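Local coordinates for L protein (CAS virus, PDB 5MV0) that probably acts as the cap-snatching endonuclease of the viral polymerase, cutting capped host RNA to prime viral transcription, at residues Ala38-Ile48 with Leu158-Leu166. Residues are numbered along the deposited sequence; the frame is centred on the assembly and turned at random.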
# COMPACT_ATOMS: atom_id res chain seq x y z
N ALA B 38 -8.00 12.64 -10.84
CA ALA B 38 -7.83 13.86 -10.05
C ALA B 38 -8.79 13.88 -8.87
O ALA B 38 -8.41 14.26 -7.76
CB ALA B 38 -8.02 15.11 -10.91
N MET B 39 -10.05 13.46 -9.08
CA MET B 39 -11.00 13.50 -7.98
C MET B 39 -10.67 12.44 -6.93
O MET B 39 -10.84 12.68 -5.72
CB MET B 39 -12.44 13.33 -8.49
CG MET B 39 -12.95 14.50 -9.39
SD MET B 39 -12.43 16.18 -8.92
CE MET B 39 -13.29 16.39 -7.36
N SER B 40 -10.16 11.29 -7.35
CA SER B 40 -9.73 10.28 -6.38
C SER B 40 -8.56 10.80 -5.54
O SER B 40 -8.51 10.56 -4.33
CB SER B 40 -9.36 8.98 -7.11
OG SER B 40 -8.69 8.09 -6.23
N ALA B 41 -7.63 11.52 -6.16
CA ALA B 41 -6.52 12.10 -5.42
C ALA B 41 -7.00 13.11 -4.38
O ALA B 41 -6.51 13.12 -3.25
CB ALA B 41 -5.55 12.77 -6.40
N ILE B 42 -7.96 13.96 -4.76
CA ILE B 42 -8.52 14.93 -3.83
C ILE B 42 -9.24 14.23 -2.68
O ILE B 42 -9.09 14.60 -1.51
CB ILE B 42 -9.45 15.90 -4.58
CG1 ILE B 42 -8.61 16.77 -5.51
CG2 ILE B 42 -10.32 16.73 -3.60
CD1 ILE B 42 -9.42 17.46 -6.63
N ARG B 43 -9.99 13.24 -3.07
CA ARG B 43 -10.64 12.42 -1.90
C ARG B 43 -9.59 11.68 -0.94
O ARG B 43 -9.62 11.71 0.30
CB ARG B 43 -11.60 11.37 -2.47
CG ARG B 43 -12.30 10.56 -1.38
CD ARG B 43 -12.40 9.09 -1.76
NE ARG B 43 -11.27 8.76 -2.61
CZ ARG B 43 -10.09 8.35 -2.17
NH1 ARG B 43 -9.87 8.16 -0.86
NH2 ARG B 43 -9.14 8.11 -3.07
N LEU B 44 -8.53 11.23 -1.60
CA LEU B 44 -7.49 10.57 -0.81
C LEU B 44 -6.82 11.56 0.14
O LEU B 44 -6.52 11.23 1.30
CB LEU B 44 -6.46 9.93 -1.74
CG LEU B 44 -5.34 9.10 -1.09
CD1 LEU B 44 -5.92 7.94 -0.29
CD2 LEU B 44 -4.32 8.63 -2.15
N ARG B 45 -6.57 12.78 -0.32
CA ARG B 45 -6.00 13.80 0.56
C ARG B 45 -6.86 13.98 1.81
O ARG B 45 -6.34 14.00 2.94
CB ARG B 45 -5.87 15.10 -0.23
CG ARG B 45 -5.49 16.32 0.54
CD ARG B 45 -5.23 17.45 -0.46
NE ARG B 45 -4.89 18.70 0.22
CZ ARG B 45 -5.79 19.59 0.63
NH1 ARG B 45 -7.09 19.38 0.42
NH2 ARG B 45 -5.39 20.68 1.24
N ALA B 46 -8.18 14.09 1.63
CA ALA B 46 -9.09 14.24 2.76
C ALA B 46 -9.12 12.98 3.62
O ALA B 46 -9.21 13.08 4.86
CB ALA B 46 -10.50 14.59 2.27
N THR B 47 -9.07 11.80 3.00
CA THR B 47 -9.13 10.55 3.75
C THR B 47 -7.87 10.33 4.59
O THR B 47 -7.95 9.78 5.70
CB THR B 47 -9.34 9.36 2.80
OG1 THR B 47 -10.57 9.53 2.09
CG2 THR B 47 -9.42 8.08 3.57
N ILE B 48 -6.71 10.72 4.07
CA ILE B 48 -5.47 10.65 4.85
C ILE B 48 -5.58 11.51 6.11
O ILE B 48 -5.23 11.09 7.22
CB ILE B 48 -4.27 11.08 3.97
CG1 ILE B 48 -4.07 10.06 2.82
CG2 ILE B 48 -3.00 11.23 4.81
CD1 ILE B 48 -3.07 10.52 1.75
N LEU B 158 1.45 14.19 -0.16
CA LEU B 158 0.21 14.94 0.03
C LEU B 158 0.19 16.18 -0.84
O LEU B 158 -0.87 16.54 -1.39
CB LEU B 158 0.04 15.36 1.50
CG LEU B 158 -0.68 14.45 2.50
CD1 LEU B 158 -2.16 14.22 2.11
CD2 LEU B 158 0.06 13.15 2.62
N PHE B 159 1.32 16.87 -0.92
CA PHE B 159 1.43 18.04 -1.79
C PHE B 159 1.18 17.66 -3.24
O PHE B 159 0.46 18.36 -3.96
CB PHE B 159 2.80 18.69 -1.65
CG PHE B 159 3.08 19.69 -2.74
CD1 PHE B 159 2.48 20.94 -2.71
CD2 PHE B 159 3.88 19.35 -3.83
CE1 PHE B 159 2.69 21.86 -3.74
CE2 PHE B 159 4.09 20.26 -4.86
CZ PHE B 159 3.51 21.51 -4.82
N GLU B 160 1.81 16.58 -3.71
CA GLU B 160 1.67 16.19 -5.12
C GLU B 160 0.24 15.81 -5.46
O GLU B 160 -0.20 16.03 -6.60
CB GLU B 160 2.62 15.04 -5.46
CG GLU B 160 4.08 15.44 -5.41
CD GLU B 160 4.45 16.49 -6.45
OE1 GLU B 160 3.83 16.50 -7.53
OE2 GLU B 160 5.34 17.32 -6.18
N LEU B 161 -0.50 15.21 -4.52
CA LEU B 161 -1.91 14.94 -4.78
C LEU B 161 -2.64 16.22 -5.14
O LEU B 161 -3.44 16.26 -6.08
CB LEU B 161 -2.58 14.31 -3.55
CG LEU B 161 -2.20 12.90 -3.14
CD1 LEU B 161 -3.08 12.51 -1.96
CD2 LEU B 161 -2.40 11.93 -4.33
N LEU B 162 -2.33 17.29 -4.41
CA LEU B 162 -3.00 18.57 -4.61
C LEU B 162 -2.52 19.26 -5.89
O LEU B 162 -3.33 19.72 -6.69
CB LEU B 162 -2.74 19.44 -3.38
CG LEU B 162 -3.28 20.88 -3.38
CD1 LEU B 162 -4.80 20.88 -3.32
CD2 LEU B 162 -2.66 21.68 -2.22
N LYS B 163 -1.20 19.34 -6.09
CA LYS B 163 -0.68 20.05 -7.25
C LYS B 163 -1.03 19.34 -8.55
O LYS B 163 -1.39 20.00 -9.54
CB LYS B 163 0.84 20.21 -7.14
CG LYS B 163 1.39 20.84 -8.42
CD LYS B 163 2.88 20.93 -8.44
CE LYS B 163 3.32 21.66 -9.70
NZ LYS B 163 4.80 21.84 -9.72
N LEU B 164 -0.91 18.01 -8.59
CA LEU B 164 -1.15 17.29 -9.84
C LEU B 164 -2.63 17.24 -10.17
O LEU B 164 -3.01 17.32 -11.35
CB LEU B 164 -0.57 15.88 -9.78
CG LEU B 164 0.96 15.82 -9.65
CD1 LEU B 164 1.45 14.39 -9.48
CD2 LEU B 164 1.64 16.52 -10.84
N SER B 165 -3.49 17.09 -9.16
CA SER B 165 -4.92 17.11 -9.44
C SER B 165 -5.36 18.49 -9.94
O SER B 165 -6.16 18.57 -10.88
CB SER B 165 -5.71 16.69 -8.20
OG SER B 165 -5.66 17.67 -7.19
N LEU B 166 -4.84 19.57 -9.34
CA LEU B 166 -5.19 20.92 -9.80
C LEU B 166 -4.67 21.19 -11.20
O LEU B 166 -5.34 21.85 -12.01
CB LEU B 166 -4.66 21.98 -8.84
CG LEU B 166 -5.49 22.16 -7.57
CD1 LEU B 166 -4.80 23.14 -6.63
CD2 LEU B 166 -6.91 22.61 -7.90
O HOH W 1 -2.24 18.55 0.17
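Leu-161 is a knob of helix 155-170 that enters a hole formed by Ala-41, Leu-44, Arg-45 and Ile-48 of helix 34-57. Its CD1 branch lies 3.7 Å from Ala-41 O and also meets Arg-45 N. The CD2 branch rests on Ala-41 CB at 3.9 Å. Leu-44 crosses Leu-161 at about a right angle. At one end, Ile-48 and Leu-158 meet tip to tip, CD1 to CD1, at 3.8 Å. At the other, the small Ala-38 and Ser-165 let the backbones come close, with CA atoms 4.4 Å apart. Ser-165 is modelled in two conformers. In the one described, OG lies back over its own helix (chi1 70°), near Leu-161 O and Leu-162 O. In that conformer OG also approaches Ile-42 CG1 (3.5 Å).

Arg-45 runs extended from CG to NE along the flank of the contact. Leu-162 CD1 sits over one face of its guanidinium, offset toward the edge of the group. A water in the guanidinium plane bridges Arg-45 NE (2.7 Å) to Leu-158 O (2.9 Å).

The two segments run roughly antiparallel, with 151° between their axes, in the helical part of this PDDEXK-type domain. Helix 4-20 packs on Ala-41, Ile-48 and Leu-161, while helix 181-192 covers Ile-42 and Arg-45.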